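Long-range contacts in putative transcriptional regulator (Bacillus cytotoxicus NVH 391-98, PDB 3K4H), which is a putative LacI-family transcriptional regulator that probably binds DNA and responds to sugars, and holds a glucose-containing glycan in its pocket: residues A[33-38]-A[248-252]; A[57-62]-A[83-88]; A[71-75]-A[254-258]; A[192-196]-A[220-224]; A[238-244]-A[277-283]. All blocks are in the same frame, centred on the assembly; numbering follows the deposited sequence.

Interaction 1: A[33-38]-A[248-252]; sequences RGISSF and YQLGY
S37 OG and the phenol oxygen OH of Y248 are 2.7 Å apart and hydrogen-bonded, either hydroxyl being able to donate. With CG anti to its backbone N (chi1 171°), the Y248 side chain reaches along helix 27-41, and its ring is covered on one face by CA of G34, 3.9 Å from the ring centroid, a CH-pi contact offset toward the rim. The guanidinium of R33 comes obliquely to the same ring and takes CD1 of Y248 over the centre of one of its own faces, NH1 to CD1 3.6 Å, with the two planes turned 43° apart rather than stacked. R33 NH1 is also salt-bridged to E30, one turn earlier. One turn further along helix 247-264, Y252 receives F38. The F38 ring presents its edge to the face of Y252 in a T-shaped pair, centroids 5.2 Å apart and planes at 78°, while F38 CB sits over that same ring. Where the helices come closest, G34 and G251 meet backbone to backbone, and two CA-H...O contacts form: G34 CA to Y248 O at 3.5 Å and Y252 CA to G34 O at 3.3 Å. I35 CG1 closes the far side against G251 O. The helix axes are 6.6 Å apart, an approach allowed by having glycine on both sides. L250, next to G251, belongs to the glycan pocket. The glycines thus bring backbone carbonyls and CA-H groups together, with aromatic rings and one hydroxyl pair beside them and R33 with E30 at the exposed margin.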
# COMPACT_ATOMS: atom_id res chain seq x y z
N ARG A 33 -2.62 -6.26 -22.16
CA ARG A 33 -1.67 -5.54 -22.98
C ARG A 33 -0.38 -5.26 -22.20
O ARG A 33 0.71 -5.22 -22.77
CB ARG A 33 -2.31 -4.26 -23.45
CG ARG A 33 -1.57 -3.50 -24.52
CD ARG A 33 -2.11 -2.06 -24.57
NE ARG A 33 -0.98 -1.17 -24.75
CZ ARG A 33 -0.81 -0.02 -24.11
NH1 ARG A 33 -1.71 0.42 -23.23
NH2 ARG A 33 0.28 0.69 -24.35
N GLY A 34 -0.49 -5.07 -20.89
CA GLY A 34 0.69 -4.85 -20.05
C GLY A 34 1.37 -6.19 -19.82
O GLY A 34 2.61 -6.30 -19.81
N ILE A 35 0.55 -7.21 -19.64
CA ILE A 35 1.05 -8.54 -19.33
C ILE A 35 1.94 -8.98 -20.49
O ILE A 35 3.10 -9.38 -20.29
CB ILE A 35 -0.11 -9.52 -19.05
CG1 ILE A 35 -0.60 -9.34 -17.61
CG2 ILE A 35 0.35 -10.94 -19.23
CD1 ILE A 35 -2.01 -9.80 -17.35
N SER A 36 1.39 -8.85 -21.70
CA SER A 36 2.04 -9.25 -22.93
C SER A 36 3.33 -8.45 -23.20
O SER A 36 4.36 -9.01 -23.66
CB SER A 36 1.05 -9.02 -24.07
OG SER A 36 1.68 -9.27 -25.31
N SER A 37 3.28 -7.15 -22.94
CA SER A 37 4.43 -6.30 -23.18
C SER A 37 5.66 -6.84 -22.43
O SER A 37 6.75 -6.86 -22.98
CB SER A 37 4.11 -4.85 -22.84
OG SER A 37 5.26 -4.02 -22.91
N PHE A 38 5.45 -7.31 -21.20
CA PHE A 38 6.52 -7.97 -20.46
C PHE A 38 6.81 -9.41 -20.89
O PHE A 38 7.97 -9.81 -21.08
CB PHE A 38 6.29 -7.92 -18.94
CG PHE A 38 7.48 -8.38 -18.16
CD1 PHE A 38 8.50 -7.49 -17.86
CD2 PHE A 38 7.62 -9.70 -17.79
CE1 PHE A 38 9.62 -7.90 -17.18
CE2 PHE A 38 8.74 -10.12 -17.11
CZ PHE A 38 9.75 -9.21 -16.79
N TYR A 248 -2.24 -0.74 -17.24
CA TYR A 248 -1.18 -1.35 -18.00
C TYR A 248 -0.06 -1.78 -17.05
O TYR A 248 0.47 -2.88 -17.14
CB TYR A 248 -0.65 -0.33 -19.02
CG TYR A 248 0.60 -0.73 -19.76
CD1 TYR A 248 0.51 -1.33 -21.02
CD2 TYR A 248 1.87 -0.52 -19.22
CE1 TYR A 248 1.66 -1.69 -21.72
CE2 TYR A 248 3.02 -0.88 -19.91
CZ TYR A 248 2.90 -1.46 -21.16
OH TYR A 248 4.01 -1.85 -21.88
N GLN A 249 0.30 -0.88 -16.14
CA GLN A 249 1.44 -1.14 -15.26
C GLN A 249 1.07 -2.24 -14.26
O GLN A 249 1.93 -3.05 -13.90
CB GLN A 249 1.90 0.15 -14.57
CG GLN A 249 3.42 0.27 -14.47
CD GLN A 249 4.17 0.32 -15.84
OE1 GLN A 249 3.85 1.13 -16.73
NE2 GLN A 249 5.22 -0.51 -15.97
N LEU A 250 -0.22 -2.32 -13.88
CA LEU A 250 -0.69 -3.42 -13.07
C LEU A 250 -0.35 -4.71 -13.79
O LEU A 250 0.14 -5.64 -13.17
CB LEU A 250 -2.21 -3.35 -12.84
CG LEU A 250 -2.85 -2.30 -11.91
CD1 LEU A 250 -4.36 -2.48 -11.93
CD2 LEU A 250 -2.33 -2.35 -10.46
N GLY A 251 -0.59 -4.76 -15.10
CA GLY A 251 -0.39 -5.97 -15.89
C GLY A 251 1.07 -6.31 -16.04
O GLY A 251 1.48 -7.46 -15.83
N TYR A 252 1.86 -5.30 -16.36
CA TYR A 252 3.24 -5.46 -16.70
C TYR A 252 3.95 -5.96 -15.46
O TYR A 252 4.64 -6.99 -15.48
CB TYR A 252 3.79 -4.11 -17.09
CG TYR A 252 5.20 -4.09 -17.60
CD1 TYR A 252 5.45 -4.10 -18.97
CD2 TYR A 252 6.29 -4.03 -16.73
CE1 TYR A 252 6.75 -4.07 -19.47
CE2 TYR A 252 7.59 -4.02 -17.22
CZ TYR A 252 7.81 -4.03 -18.59
OH TYR A 252 9.07 -3.98 -19.11

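Interaction 2: A[57-62]-A[83-88]; sequences IFNGVV and RIIQYL
R83 crosses F58 at about a right angle; its CB rests 3.8 Å from F58 CE1, and the chain then bends at chi3 (68°) and turns back over the ring, with NE near F58 CD1. CZ comes to 3.6 Å from F58 CG, and the guanidinium lies flat on the ring, planes 19° apart, in a stacked cation-pi contact. At the tip, NH2 is over the rim beside CD2, whereas NH1 approaches F58 CB and forms a salt bridge with E54, on the first turn of helix 54-66. This second partner would help hold the guanidinium in its rotation. Deeper in, I84 CD1 reaches F58 CA at 3.7 Å, and I84 CG2 meets V61 CG2 at 3.8 Å. V61 CG1 also touches L88 CD2. On the outer side V62 CG2 stands over the centre of the Y87 ring, 3.8 Å from its centroid, a CH-pi contact, while Y87 CB leans on F58 CE1. The two helices run nearly parallel, 21° apart, and flank strand 72-75, on which V61 and L88 share I73; they belong to two successive beta-alpha-beta crossovers that share this strand. The chemistry grades from a charged lid at R83 to aliphatic packing against the sheet, so the cation and its carboxylate partner stay at the rim while the buried side carries methyl groups.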
# COMPACT_ATOMS: atom_id res chain seq x y z
N ILE A 57 -14.47 -22.51 -15.41
CA ILE A 57 -13.21 -21.81 -15.23
C ILE A 57 -12.27 -22.61 -14.32
O ILE A 57 -11.05 -22.62 -14.54
CB ILE A 57 -13.44 -20.40 -14.65
CG1 ILE A 57 -14.10 -19.52 -15.69
CG2 ILE A 57 -12.13 -19.75 -14.29
CD1 ILE A 57 -14.43 -18.15 -15.19
N PHE A 58 -12.83 -23.28 -13.32
CA PHE A 58 -12.03 -24.14 -12.46
C PHE A 58 -11.39 -25.21 -13.31
O PHE A 58 -10.15 -25.28 -13.39
CB PHE A 58 -12.88 -24.77 -11.36
CG PHE A 58 -12.07 -25.48 -10.31
CD1 PHE A 58 -11.35 -24.76 -9.35
CD2 PHE A 58 -12.00 -26.87 -10.29
CE1 PHE A 58 -10.59 -25.42 -8.39
CE2 PHE A 58 -11.23 -27.54 -9.34
CZ PHE A 58 -10.53 -26.82 -8.39
N ASN A 59 -12.21 -26.01 -13.99
CA ASN A 59 -11.69 -27.02 -14.89
C ASN A 59 -10.58 -26.43 -15.77
O ASN A 59 -9.51 -27.05 -15.94
CB ASN A 59 -12.79 -27.68 -15.71
CG ASN A 59 -13.99 -28.12 -14.84
OD1 ASN A 59 -13.99 -27.89 -13.63
ND2 ASN A 59 -15.00 -28.75 -15.46
N GLY A 60 -10.82 -25.22 -16.27
CA GLY A 60 -9.85 -24.58 -17.12
C GLY A 60 -8.46 -24.54 -16.48
O GLY A 60 -7.46 -24.94 -17.10
N VAL A 61 -8.41 -24.06 -15.23
CA VAL A 61 -7.16 -23.86 -14.52
C VAL A 61 -6.51 -25.19 -14.19
O VAL A 61 -5.29 -25.36 -14.27
CB VAL A 61 -7.36 -23.05 -13.23
CG1 VAL A 61 -6.23 -23.30 -12.24
CG2 VAL A 61 -7.53 -21.54 -13.52
N VAL A 62 -7.36 -26.14 -13.84
CA VAL A 62 -6.93 -27.49 -13.50
C VAL A 62 -6.24 -28.17 -14.68
O VAL A 62 -5.19 -28.77 -14.51
CB VAL A 62 -8.13 -28.28 -12.91
CG1 VAL A 62 -7.95 -29.75 -13.02
CG2 VAL A 62 -8.32 -27.89 -11.45
N ARG A 83 -11.82 -20.86 -4.95
CA ARG A 83 -11.32 -22.21 -5.09
C ARG A 83 -10.03 -22.17 -5.90
O ARG A 83 -9.08 -22.89 -5.57
CB ARG A 83 -12.31 -23.12 -5.83
CG ARG A 83 -13.69 -23.26 -5.27
CD ARG A 83 -14.64 -23.56 -6.40
NE ARG A 83 -14.38 -24.90 -6.93
CZ ARG A 83 -14.89 -25.42 -8.04
NH1 ARG A 83 -15.72 -24.74 -8.82
NH2 ARG A 83 -14.56 -26.65 -8.38
N ILE A 84 -9.98 -21.36 -6.96
CA ILE A 84 -8.81 -21.37 -7.85
C ILE A 84 -7.53 -21.23 -7.03
O ILE A 84 -6.59 -22.00 -7.22
CB ILE A 84 -8.83 -20.27 -8.94
CG1 ILE A 84 -10.15 -20.25 -9.73
CG2 ILE A 84 -7.68 -20.46 -9.91
CD1 ILE A 84 -10.28 -21.32 -10.72
N ILE A 85 -7.52 -20.26 -6.12
CA ILE A 85 -6.39 -20.04 -5.23
C ILE A 85 -6.16 -21.21 -4.28
O ILE A 85 -5.01 -21.61 -4.11
CB ILE A 85 -6.52 -18.76 -4.39
CG1 ILE A 85 -6.54 -17.53 -5.30
CG2 ILE A 85 -5.33 -18.62 -3.39
CD1 ILE A 85 -6.63 -16.22 -4.51
N GLN A 86 -7.22 -21.76 -3.67
CA GLN A 86 -7.06 -22.94 -2.81
C GLN A 86 -6.36 -24.03 -3.59
O GLN A 86 -5.48 -24.70 -3.07
CB GLN A 86 -8.40 -23.49 -2.24
CG GLN A 86 -8.71 -23.18 -0.74
CD GLN A 86 -7.55 -23.48 0.27
OE1 GLN A 86 -6.98 -22.55 0.87
NE2 GLN A 86 -7.23 -24.77 0.46
N TYR A 87 -6.72 -24.16 -4.86
CA TYR A 87 -6.17 -25.21 -5.68
C TYR A 87 -4.70 -24.98 -5.93
O TYR A 87 -3.88 -25.88 -5.69
CB TYR A 87 -6.90 -25.33 -7.02
CG TYR A 87 -6.26 -26.34 -7.94
CD1 TYR A 87 -5.40 -25.92 -8.97
CD2 TYR A 87 -6.46 -27.71 -7.77
CE1 TYR A 87 -4.78 -26.86 -9.81
CE2 TYR A 87 -5.85 -28.65 -8.60
CZ TYR A 87 -5.01 -28.22 -9.62
OH TYR A 87 -4.40 -29.13 -10.45
N LEU A 88 -4.36 -23.78 -6.40
CA LEU A 88 -3.00 -23.48 -6.79
C LEU A 88 -2.10 -23.51 -5.57
O LEU A 88 -0.96 -23.96 -5.66
CB LEU A 88 -2.91 -22.13 -7.50
CG LEU A 88 -3.63 -21.92 -8.84
CD1 LEU A 88 -3.37 -20.53 -9.33
CD2 LEU A 88 -3.20 -22.94 -9.89

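Interaction 3: A[71-75]-A[254-258]; sequences GGIIL and AAKAL
L258 CD2 makes the tight part of this contact, coming 3.5 Å from I74 CG1. The same methyl lies 3.4 Å from the backbone N of I73 and also touches C of G72. The leucine leans onto the strand here because CG stands anti to its backbone N (chi1 176°), and the absence of a side chain at G72 lets both methyls of L258 settle on the strand backbone, CD1 also nearing I73 N. The neighbouring part is looser. I74 CG2 faces A254 CB at 4.2 Å and I74 CD1 faces A255 CB at 4.1 Å, small alanine methyls that let the helix ride 8.9 Å above the strand, axis to axis. On the helix's outer side K256 makes no contact with the strand and forms a salt bridge with D260 of the second subunit. Strand 72-75 is inside the parallel sheet, between strands 10-14 and 95-98, and its backbone bonds to G12 on one side and to P94 and V96 on the other. With those polar groups engaged by neighbouring strands, the contact between the two segments is aliphatic, the leucine methyls resting partly on backbone, while K256, on the other side of the helix, reaches the second subunit.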
# COMPACT_ATOMS: atom_id res chain seq x y z
N GLY A 71 3.83 -22.61 -17.07
CA GLY A 71 4.83 -22.37 -16.06
C GLY A 71 4.31 -21.56 -14.89
O GLY A 71 4.81 -21.70 -13.76
N GLY A 72 3.31 -20.72 -15.12
CA GLY A 72 2.83 -19.84 -14.07
C GLY A 72 1.48 -19.28 -14.43
O GLY A 72 1.07 -19.39 -15.60
N ILE A 73 0.76 -18.70 -13.46
CA ILE A 73 -0.60 -18.22 -13.71
C ILE A 73 -0.78 -16.86 -13.09
O ILE A 73 -0.36 -16.65 -11.94
CB ILE A 73 -1.63 -19.17 -13.10
CG1 ILE A 73 -1.69 -20.50 -13.87
CG2 ILE A 73 -2.98 -18.53 -13.04
CD1 ILE A 73 -2.66 -21.53 -13.30
N ILE A 74 -1.38 -15.92 -13.83
CA ILE A 74 -1.75 -14.63 -13.26
C ILE A 74 -3.22 -14.64 -13.05
O ILE A 74 -3.95 -14.92 -13.98
CB ILE A 74 -1.46 -13.49 -14.23
CG1 ILE A 74 -0.02 -13.51 -14.68
CG2 ILE A 74 -1.71 -12.14 -13.58
CD1 ILE A 74 0.35 -12.38 -15.62
N LEU A 75 -3.69 -14.34 -11.85
CA LEU A 75 -5.13 -14.19 -11.64
C LEU A 75 -5.48 -12.72 -11.82
O LEU A 75 -4.93 -11.85 -11.13
CB LEU A 75 -5.50 -14.65 -10.24
CG LEU A 75 -5.73 -16.14 -10.02
CD1 LEU A 75 -5.69 -16.47 -8.57
CD2 LEU A 75 -7.10 -16.51 -10.54
N ALA A 254 2.54 -7.31 -12.82
CA ALA A 254 2.10 -8.65 -12.42
C ALA A 254 2.95 -9.73 -13.10
O ALA A 254 3.51 -10.58 -12.42
CB ALA A 254 0.68 -8.86 -12.66
N ALA A 255 3.10 -9.64 -14.43
CA ALA A 255 3.87 -10.62 -15.22
C ALA A 255 5.33 -10.68 -14.81
O ALA A 255 5.93 -11.76 -14.74
CB ALA A 255 3.74 -10.32 -16.69
N LYS A 256 5.92 -9.52 -14.54
CA LYS A 256 7.31 -9.43 -14.11
C LYS A 256 7.48 -10.13 -12.76
O LYS A 256 8.48 -10.78 -12.53
CB LYS A 256 7.73 -7.97 -14.02
CG LYS A 256 9.17 -7.73 -13.69
CD LYS A 256 9.40 -6.27 -13.52
CE LYS A 256 10.78 -5.97 -13.96
NZ LYS A 256 11.02 -4.54 -13.73
N ALA A 257 6.48 -10.00 -11.90
CA ALA A 257 6.52 -10.66 -10.60
C ALA A 257 6.37 -12.17 -10.74
O ALA A 257 7.02 -12.92 -10.02
CB ALA A 257 5.45 -10.09 -9.66
N LEU A 258 5.53 -12.62 -11.67
CA LEU A 258 5.27 -14.05 -11.84
C LEU A 258 6.47 -14.77 -12.42
O LEU A 258 6.84 -15.83 -11.94
CB LEU A 258 4.04 -14.28 -12.72
CG LEU A 258 3.73 -15.74 -13.06
CD1 LEU A 258 3.51 -16.59 -11.79
CD2 LEU A 258 2.55 -15.85 -14.01

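Interaction 4: A[192-196]-A[220-224]; sequences PPTAI and KDVSI
The peptide groups of T194-A195 and V222-S223 meet edge on through C=O and N-H, with the A195 and S223 side chains on one face of the sheet and those of I196 and I224 on the other. The N-H of S223 approaches T194 O at 3.0 Å in the plane of that carbonyl, with an N-H...O angle of 156°. One step on, I196 N donates to S223 O at 2.8 Å, close to in line with the carbonyl (162°), so S223 is bonded through both its amide and its carbonyl to residues that flank A195. Weaker CA-H...O contacts fill in between: V222 CA to T194 O and A195 CA to S223 O, each 3.2 Å, then I224 CA to I196 O at 3.4 Å. The CB atoms of A195 and S223 are 4.2 Å apart. S223 OG turns to the backbone N of E285 and, weakly, to H131, whose other ring nitrogen bonds T194 OG1. On the opposite face the I196 side chain, with CG1 beside its backbone N (chi1 -64°), sends CD1 to V222 CG1 at 3.8 Å, and V222 CG1 also touches T194 O. This apolar face is covered by helices: L186 of helix 176-187 lies on I196, V207 and L208 of helix 201-213 on I224. Strand 195-198, helix 201-213 and strand 223-227 form a beta-alpha-beta unit; the contact pairs the first residues of its two strands in parallel, as in the C-terminal lobe of the periplasmic-binding-protein-like fold of LacI-family regulators.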
# COMPACT_ATOMS: atom_id res chain seq x y z
N PRO A 192 -32.40 11.33 -1.99
CA PRO A 192 -31.33 10.74 -2.81
C PRO A 192 -29.95 11.33 -2.54
O PRO A 192 -29.85 12.32 -1.80
CB PRO A 192 -31.79 11.03 -4.26
CG PRO A 192 -33.23 11.28 -4.16
CD PRO A 192 -33.40 12.00 -2.84
N PRO A 193 -28.90 10.74 -3.12
CA PRO A 193 -27.59 11.33 -2.90
C PRO A 193 -27.37 12.50 -3.83
O PRO A 193 -28.03 12.58 -4.86
CB PRO A 193 -26.64 10.20 -3.30
CG PRO A 193 -27.41 9.39 -4.32
CD PRO A 193 -28.84 9.51 -3.93
N THR A 194 -26.45 13.39 -3.50
CA THR A 194 -26.04 14.43 -4.45
C THR A 194 -24.70 14.13 -5.15
O THR A 194 -24.40 14.68 -6.18
CB THR A 194 -25.99 15.83 -3.79
OG1 THR A 194 -24.93 15.87 -2.84
CG2 THR A 194 -27.27 16.14 -3.09
N ALA A 195 -23.88 13.26 -4.58
CA ALA A 195 -22.68 12.78 -5.26
C ALA A 195 -22.72 11.25 -5.28
O ALA A 195 -23.41 10.64 -4.44
CB ALA A 195 -21.40 13.30 -4.58
N ILE A 196 -22.01 10.66 -6.25
CA ILE A 196 -21.95 9.23 -6.46
C ILE A 196 -20.52 8.74 -6.82
O ILE A 196 -19.88 9.29 -7.72
CB ILE A 196 -22.92 8.81 -7.57
CG1 ILE A 196 -24.37 9.10 -7.15
CG2 ILE A 196 -22.74 7.36 -7.94
CD1 ILE A 196 -25.45 8.93 -8.28
N LYS A 220 -24.33 19.66 -12.26
CA LYS A 220 -25.05 20.63 -11.45
C LYS A 220 -25.94 19.92 -10.42
O LYS A 220 -25.93 20.30 -9.25
CB LYS A 220 -25.84 21.63 -12.29
CG LYS A 220 -26.95 21.05 -13.15
CD LYS A 220 -28.02 22.10 -13.54
CE LYS A 220 -27.51 23.17 -14.53
NZ LYS A 220 -28.60 23.72 -15.39
N ASP A 221 -26.66 18.88 -10.84
CA ASP A 221 -27.57 18.18 -9.95
C ASP A 221 -26.87 17.05 -9.17
O ASP A 221 -27.17 16.83 -7.98
CB ASP A 221 -28.75 17.62 -10.74
CG ASP A 221 -29.55 18.69 -11.48
OD1 ASP A 221 -29.89 19.71 -10.87
OD2 ASP A 221 -29.85 18.49 -12.67
N VAL A 222 -25.97 16.34 -9.83
CA VAL A 222 -25.31 15.20 -9.21
C VAL A 222 -23.90 15.15 -9.69
O VAL A 222 -23.66 15.24 -10.90
CB VAL A 222 -25.99 13.86 -9.58
CG1 VAL A 222 -25.24 12.69 -8.98
CG2 VAL A 222 -27.40 13.81 -9.09
N SER A 223 -22.96 15.01 -8.76
CA SER A 223 -21.56 14.81 -9.09
C SER A 223 -21.24 13.30 -9.13
O SER A 223 -21.74 12.53 -8.30
CB SER A 223 -20.65 15.51 -8.07
OG SER A 223 -20.91 16.90 -8.01
N ILE A 224 -20.42 12.90 -10.09
CA ILE A 224 -20.00 11.52 -10.26
C ILE A 224 -18.47 11.47 -10.29
O ILE A 224 -17.86 12.21 -11.05
CB ILE A 224 -20.45 10.96 -11.63
CG1 ILE A 224 -21.95 11.07 -11.84
CG2 ILE A 224 -19.97 9.53 -11.84
CD1 ILE A 224 -22.34 10.86 -13.31

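Interaction 5: A[238-244]-A[277-283]; sequences PPLSTVD and KLLKRQT
T283 turns its OG1 between the backbone N and the carbonyl carbon (chi1 40°), and S241 holds its OG anti to the carbonyl carbon, which brings the two hydroxyls to 3.0 Å, S241 OG donating to T283 OG1. The pair marks one end of an antiparallel strand pairing in which strand 277-279 closes the mixed sheet of the periplasmic-binding-protein-like lobe along strand 241-244. T283 OG1 is gripped again by the backbone N of S241 at 2.8 Å, almost straight at 175°, and it in turn donates to I224 O of strand 223-227, the other neighbour of strand 241-244. S241 OG accepts the amide of R281, so each hydroxyl both gives and takes. Further along, T242 and L279 form a hydrogen-bonded pair, T242 N to L279 O and L279 N to T242 O; V243 and L278 are a non-hydrogen-bonded pair whose methyls CG2 and CD1 touch at 4.1 Å, both also meeting V122 of helix 115-128. D244 and K277 exchange two bonds of 2.7 Å, N of each to O of the other. On the opposite face from V243, T242 CG2 and L279 CD1 lie side by side, and L279 CD1 sits over one face of the R281 guanidinium. R281 NH1 is claimed by N229 and S233. Toward the loop, P239 O accepts from Q282 N, and the ring of P238 rests on Q282. The bent R281 chain brings NE to 3.1 Å from L240 O, the donor tilted 35° from the carbonyl plane.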
# COMPACT_ATOMS: atom_id res chain seq x y z
N PRO A 238 -20.70 15.02 -20.01
CA PRO A 238 -19.40 15.64 -20.02
C PRO A 238 -18.39 14.64 -19.64
O PRO A 238 -18.74 13.69 -19.05
CB PRO A 238 -19.51 16.62 -18.91
CG PRO A 238 -20.39 16.08 -18.05
CD PRO A 238 -21.40 15.36 -18.79
N PRO A 239 -17.15 14.86 -19.95
CA PRO A 239 -16.14 13.88 -19.60
C PRO A 239 -16.10 13.58 -18.13
O PRO A 239 -16.16 14.43 -17.32
CB PRO A 239 -14.88 14.59 -20.00
CG PRO A 239 -15.27 15.41 -21.07
CD PRO A 239 -16.58 15.93 -20.74
N LEU A 240 -15.95 12.31 -17.81
CA LEU A 240 -15.98 11.80 -16.45
C LEU A 240 -14.77 11.92 -15.59
O LEU A 240 -13.74 11.51 -15.97
CB LEU A 240 -16.14 10.32 -16.55
CG LEU A 240 -17.34 9.55 -16.13
CD1 LEU A 240 -16.92 8.17 -16.25
CD2 LEU A 240 -17.62 9.82 -14.77
N SER A 241 -14.93 12.42 -14.39
CA SER A 241 -13.86 12.38 -13.44
C SER A 241 -13.67 10.97 -13.08
O SER A 241 -14.60 10.28 -12.83
CB SER A 241 -14.26 13.15 -12.24
OG SER A 241 -14.64 14.41 -12.63
N THR A 242 -12.45 10.52 -13.00
CA THR A 242 -12.23 9.12 -12.86
C THR A 242 -10.91 8.90 -12.23
O THR A 242 -10.09 9.73 -12.30
CB THR A 242 -12.23 8.57 -14.22
OG1 THR A 242 -12.52 7.20 -14.17
CG2 THR A 242 -10.96 8.75 -14.77
N VAL A 243 -10.66 7.77 -11.65
CA VAL A 243 -9.35 7.63 -11.09
C VAL A 243 -8.56 6.76 -11.98
O VAL A 243 -8.95 5.68 -12.24
CB VAL A 243 -9.42 6.88 -9.81
CG1 VAL A 243 -8.09 6.61 -9.31
CG2 VAL A 243 -10.18 7.60 -8.81
N ASP A 244 -7.41 7.24 -12.44
CA ASP A 244 -6.55 6.47 -13.29
C ASP A 244 -5.80 5.63 -12.36
O ASP A 244 -5.33 6.06 -11.39
CB ASP A 244 -5.60 7.30 -14.10
CG ASP A 244 -4.88 6.50 -15.12
OD1 ASP A 244 -4.38 5.44 -14.78
OD2 ASP A 244 -4.83 6.90 -16.27
N LYS A 277 -4.18 7.98 -9.81
CA LYS A 277 -4.30 9.43 -9.94
C LYS A 277 -5.76 9.80 -10.14
O LYS A 277 -6.42 9.31 -11.05
CB LYS A 277 -3.53 9.90 -11.16
CG LYS A 277 -2.85 11.21 -10.96
CD LYS A 277 -2.72 11.93 -12.28
CE LYS A 277 -1.89 13.21 -12.13
NZ LYS A 277 -0.52 12.86 -12.61
N LEU A 278 -6.27 10.69 -9.31
CA LEU A 278 -7.60 11.19 -9.50
C LEU A 278 -7.63 12.27 -10.59
O LEU A 278 -7.03 13.34 -10.42
CB LEU A 278 -8.10 11.74 -8.18
CG LEU A 278 -9.40 12.51 -8.19
CD1 LEU A 278 -10.58 11.65 -8.66
CD2 LEU A 278 -9.56 12.94 -6.77
N LEU A 279 -8.29 12.01 -11.70
CA LEU A 279 -8.37 13.00 -12.73
C LEU A 279 -9.67 13.66 -12.64
O LEU A 279 -10.65 13.05 -12.89
CB LEU A 279 -8.41 12.36 -14.07
CG LEU A 279 -7.33 11.37 -14.33
CD1 LEU A 279 -7.57 10.81 -15.62
CD2 LEU A 279 -6.10 12.10 -14.32
N LYS A 280 -9.69 14.94 -12.33
CA LYS A 280 -10.95 15.60 -12.25
C LYS A 280 -11.22 16.17 -13.57
O LYS A 280 -10.50 16.98 -14.04
CB LYS A 280 -10.86 16.69 -11.23
CG LYS A 280 -9.76 16.50 -10.30
CD LYS A 280 -10.05 17.07 -8.98
CE LYS A 280 -8.88 16.87 -8.11
NZ LYS A 280 -9.09 17.36 -6.78
N ARG A 281 -12.25 15.68 -14.22
CA ARG A 281 -12.59 16.23 -15.48
C ARG A 281 -13.79 17.12 -15.31
O ARG A 281 -13.71 18.13 -14.70
CB ARG A 281 -12.85 15.12 -16.48
CG ARG A 281 -11.79 14.05 -16.53
CD ARG A 281 -11.52 13.51 -17.92
NE ARG A 281 -11.43 12.06 -17.99
CZ ARG A 281 -10.37 11.39 -18.39
NH1 ARG A 281 -10.39 10.09 -18.42
NH2 ARG A 281 -9.30 12.01 -18.76
N GLN A 282 -14.89 16.74 -15.92
CA GLN A 282 -16.10 17.52 -15.84
C GLN A 282 -17.35 17.12 -15.08
O GLN A 282 -18.35 17.71 -15.26
CB GLN A 282 -16.40 18.05 -17.20
CG GLN A 282 -15.34 19.01 -17.53
CD GLN A 282 -14.88 18.93 -18.91
OE1 GLN A 282 -15.62 19.21 -19.81
NE2 GLN A 282 -13.63 18.57 -19.10
N THR A 283 -17.32 16.10 -14.26
CA THR A 283 -18.53 15.62 -13.65
C THR A 283 -18.70 16.00 -12.24
O THR A 283 -19.50 15.45 -11.57
CB THR A 283 -18.65 14.15 -13.73
OG1 THR A 283 -17.38 13.57 -13.50
CG2 THR A 283 -19.06 13.78 -15.06

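From the N terminus, residues 33-38 wait longest for their partner. Interaction 2, nested inside the loop of interaction 1, closes first; residues 71-75 lie within it, so interactions 2 and 3 cross: I73 and L75 turn to the helices of interaction 2, I74 to the helix of interaction 3. Interaction 4 then forms in the other lobe, nested in the loops of interactions 1 and 3. Residues 238-244 open interaction 5; helix 247-264 next closes interactions 1 and 3, which cross and touch, before 277-283 completes interaction 5, crossing both. Interactions 1 and 3 fasten this late helix onto the N-terminal lobe, whose crossover helices interaction 2 joins; 4 and 5 join neighbouring strands of the C-terminal sheet.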